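Local coordinates for protein putative arsenate reductase (PDB 3FZ4) that is a possible arsenate reductase of the ArsC family, likely to use a redox-active cysteine in reducing arsenate to arsenite, at residues Arg46-Asn51 with Lys57-Thr62. The protein carries 1 engineered substitution. Residues are numbered along the deposited sequence; the frame is centred on the assembly and turned at random.
Sequences RNWLEN and KKFFNT. With EDO (1,2-ethanediol), chain C.
Phe59 lies against the helix 42-51 at the step between Trp48 and Leu49, a compact example of one aromatic ring packing the segment that follows a helix back against that helix. The Leu49 methyl CD2 sits over one face of the ring, its carbon 3.6 Å from the Phe59 ring centroid and 18° off the ring normal, a CH-pi contact. It is displaced slightly toward the rim, where Leu49 CD2 comes within 3.4 Å of Phe59 CD2. With Leu49 CG beside the backbone N (chi1 -58°) and CD1 running on anti to CA, the other methyl, CD2, is the branch turned onto the ring. Trp48 contributes mainly its root: Trp48 CB is 3.7 Å from Phe59 CE1, and the indole touches the same corner more loosely and obliquely through CE3. No hydrogen bond joins the two segments, and all three touching side chains are buried.

Further out, Trp48 and Phe59 each have a partner in the rest of the fold. Indole NE1 of Trp48 donates to the carbonyl of Gly104, and its ring packs on Leu99 and Val101 of strand 99-102, so the tryptophan links helix and sheet. Phe59 is tied by backbone hydrogen bonding to Lys96, and Asn61 likewise to Leu94. On another side of the helix, Arg46 grips Glu50 one turn on with two nitrogens, both directed at OE2; NE to OE2 is 2.8 Å, nearly straight at 161°, and lies in the guanidinium plane.

Helix 42-51 and the 3-10 segment that ends at Phe59 thus pack together through buried apolar side chains beside the mixed sheet, within the helical part of the ArsC fold, a thioredoxin-like sheet with a helical insertion between its strands.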
loop_
_atom_site.group_PDB
_atom_site.type_symbol
_atom_site.label_atom_id
_atom_site.label_comp_id
_atom_site.label_asym_id
_atom_site.label_seq_id
_atom_site.Cartn_x
_atom_site.Cartn_y
_atom_site.Cartn_z
ATOM N N ARG A 46 5.751 0.080 -9.510
ATOM C CA ARG A 46 6.884 -0.664 -10.023
ATOM C C ARG A 46 8.182 -0.289 -9.312
ATOM O O ARG A 46 8.988 -1.157 -8.996
ATOM C CB ARG A 46 6.999 -0.431 -11.535
ATOM C CG ARG A 46 8.228 -1.068 -12.156
ATOM C CD ARG A 46 8.129 -2.571 -12.200
ATOM N NE ARG A 46 9.300 -3.147 -12.878
ATOM C CZ ARG A 46 9.536 -3.103 -14.192
ATOM N NH1 ARG A 46 8.659 -2.566 -15.045
ATOM N NH2 ARG A 46 10.653 -3.649 -14.651
ATOM N N ASN A 47 8.371 1.001 -9.052
ATOM C CA ASN A 47 9.561 1.430 -8.339
ATOM C C ASN A 47 9.625 0.812 -6.941
ATOM O O ASN A 47 10.675 0.368 -6.520
ATOM C CB ASN A 47 9.638 2.944 -8.257
ATOM C CG ASN A 47 11.027 3.430 -7.928
ATOM O OD1 ASN A 47 11.962 3.248 -8.710
ATOM N ND2 ASN A 47 11.171 4.057 -6.770
ATOM N N TRP A 48 8.490 0.741 -6.238
ATOM C CA TRP A 48 8.472 0.102 -4.945
ATOM C C TRP A 48 8.818 -1.370 -5.086
ATOM O O TRP A 48 9.579 -1.911 -4.266
ATOM C CB TRP A 48 7.086 0.218 -4.323
ATOM C CG TRP A 48 6.577 1.612 -4.110
ATOM C CD1 TRP A 48 7.303 2.772 -4.073
ATOM C CD2 TRP A 48 5.217 1.980 -3.920
ATOM N NE1 TRP A 48 6.468 3.842 -3.851
ATOM C CE2 TRP A 48 5.180 3.379 -3.726
ATOM C CE3 TRP A 48 4.015 1.250 -3.833
ATOM C CZ2 TRP A 48 3.974 4.067 -3.506
ATOM C CZ3 TRP A 48 2.825 1.943 -3.618
ATOM C CH2 TRP A 48 2.819 3.332 -3.454
ATOM N N LEU A 49 8.233 -2.049 -6.063
ATOM C CA LEU A 49 8.474 -3.484 -6.190
ATOM C C LEU A 49 9.926 -3.781 -6.460
ATOM O O LEU A 49 10.445 -4.804 -5.980
ATOM C CB LEU A 49 7.635 -4.090 -7.309
ATOM C CG LEU A 49 6.111 -3.943 -7.223
ATOM C CD1 LEU A 49 5.469 -4.699 -8.366
ATOM C CD2 LEU A 49 5.569 -4.454 -5.896
ATOM N N GLU A 50 10.548 -2.916 -7.263
ATOM C CA GLU A 50 11.937 -3.115 -7.650
ATOM C C GLU A 50 12.938 -2.773 -6.556
ATOM O O GLU A 50 13.950 -3.477 -6.405
ATOM C CB GLU A 50 12.253 -2.312 -8.913
ATOM C CG GLU A 50 11.507 -2.770 -10.177
ATOM C CD GLU A 50 12.074 -4.039 -10.841
ATOM O OE1 GLU A 50 13.130 -4.565 -10.415
ATOM O OE2 GLU A 50 11.462 -4.522 -11.820
ATOM N N ASN A 51 12.649 -1.736 -5.780
ATOM C CA ASN A 51 13.673 -1.114 -4.927
ATOM C C ASN A 51 13.469 -1.202 -3.447
ATOM O O ASN A 51 14.384 -0.922 -2.685
ATOM C CB ASN A 51 13.870 0.338 -5.337
ATOM C CG ASN A 51 14.382 0.458 -6.759
ATOM O OD1 ASN A 51 15.439 -0.073 -7.093
ATOM N ND2 ASN A 51 13.595 1.086 -7.622
ATOM N N LYS A 57 4.548 -10.480 -2.585
ATOM C CA LYS A 57 3.283 -10.771 -1.955
ATOM C C LYS A 57 2.922 -9.751 -0.862
ATOM O O LYS A 57 1.749 -9.546 -0.559
ATOM C CB LYS A 57 3.351 -12.182 -1.392
ATOM C CG LYS A 57 2.034 -12.685 -0.950
ATOM C CD LYS A 57 2.191 -13.982 -0.182
ATOM C CE LYS A 57 0.848 -14.602 0.068
ATOM N NZ LYS A 57 0.918 -15.645 1.126
ATOM N N LYS A 58 3.941 -9.093 -0.297
ATOM C CA LYS A 58 3.711 -8.097 0.741
ATOM C C LYS A 58 2.910 -6.886 0.246
ATOM O O LYS A 58 2.338 -6.143 1.042
ATOM C CB LYS A 58 5.014 -7.633 1.380
ATOM C CG LYS A 58 5.592 -8.684 2.299
ATOM C CD LYS A 58 6.938 -8.288 2.876
ATOM C CE LYS A 58 7.249 -9.092 4.149
ATOM N NZ LYS A 58 6.575 -10.441 4.197
ATOM N N PHE A 59 2.891 -6.673 -1.069
ATOM C CA PHE A 59 2.134 -5.584 -1.638
ATOM C C PHE A 59 0.687 -5.899 -1.947
ATOM O O PHE A 59 -0.058 -4.996 -2.327
ATOM C CB PHE A 59 2.821 -5.105 -2.923
ATOM C CG PHE A 59 4.132 -4.393 -2.661
ATOM C CD1 PHE A 59 4.170 -3.005 -2.514
ATOM C CD2 PHE A 59 5.325 -5.132 -2.560
ATOM C CE1 PHE A 59 5.363 -2.362 -2.256
ATOM C CE2 PHE A 59 6.521 -4.485 -2.312
ATOM C CZ PHE A 59 6.542 -3.113 -2.165
ATOM N N PHE A 60 0.288 -7.160 -1.820
ATOM C CA PHE A 60 -1.058 -7.557 -2.151
ATOM C C PHE A 60 -1.962 -7.723 -0.955
ATOM O O PHE A 60 -1.543 -8.160 0.137
ATOM C CB PHE A 60 -1.054 -8.890 -2.901
ATOM C CG PHE A 60 -0.615 -8.757 -4.338
ATOM C CD1 PHE A 60 0.754 -8.684 -4.658
ATOM C CD2 PHE A 60 -1.565 -8.676 -5.358
ATOM C CE1 PHE A 60 1.164 -8.531 -5.996
ATOM C CE2 PHE A 60 -1.167 -8.523 -6.691
ATOM C CZ PHE A 60 0.195 -8.466 -7.007
ATOM N N ASN A 61 -3.225 -7.402 -1.188
ATOM C CA ASN A 61 -4.261 -7.552 -0.173
ATOM C C ASN A 61 -4.763 -8.998 -0.221
ATOM O O ASN A 61 -5.807 -9.290 -0.799
ATOM C CB ASN A 61 -5.374 -6.554 -0.485
ATOM C CG ASN A 61 -6.491 -6.598 0.487
ATOM O OD1 ASN A 61 -6.363 -7.114 1.582
ATOM N ND2 ASN A 61 -7.620 -6.036 0.088
ATOM N N THR A 62 -3.994 -9.883 0.400
ATOM C CA THR A 62 -4.221 -11.322 0.284
ATOM C C THR A 62 -5.491 -11.802 0.987
ATOM O O THR A 62 -5.988 -12.885 0.662
ATOM C CB THR A 62 -3.017 -12.130 0.836
ATOM O OG1 THR A 62 -2.773 -11.742 2.178
ATOM C CG2 THR A 62 -1.742 -11.871 0.038
HETATM C C1 EDO C . 16.861 0.382 -3.539
HETATM O O1 EDO C . 17.030 -0.901 -3.017
HETATM C C2 EDO C . 17.430 0.544 -4.939
HETATM O O2 EDO C . 17.611 1.944 -5.078
#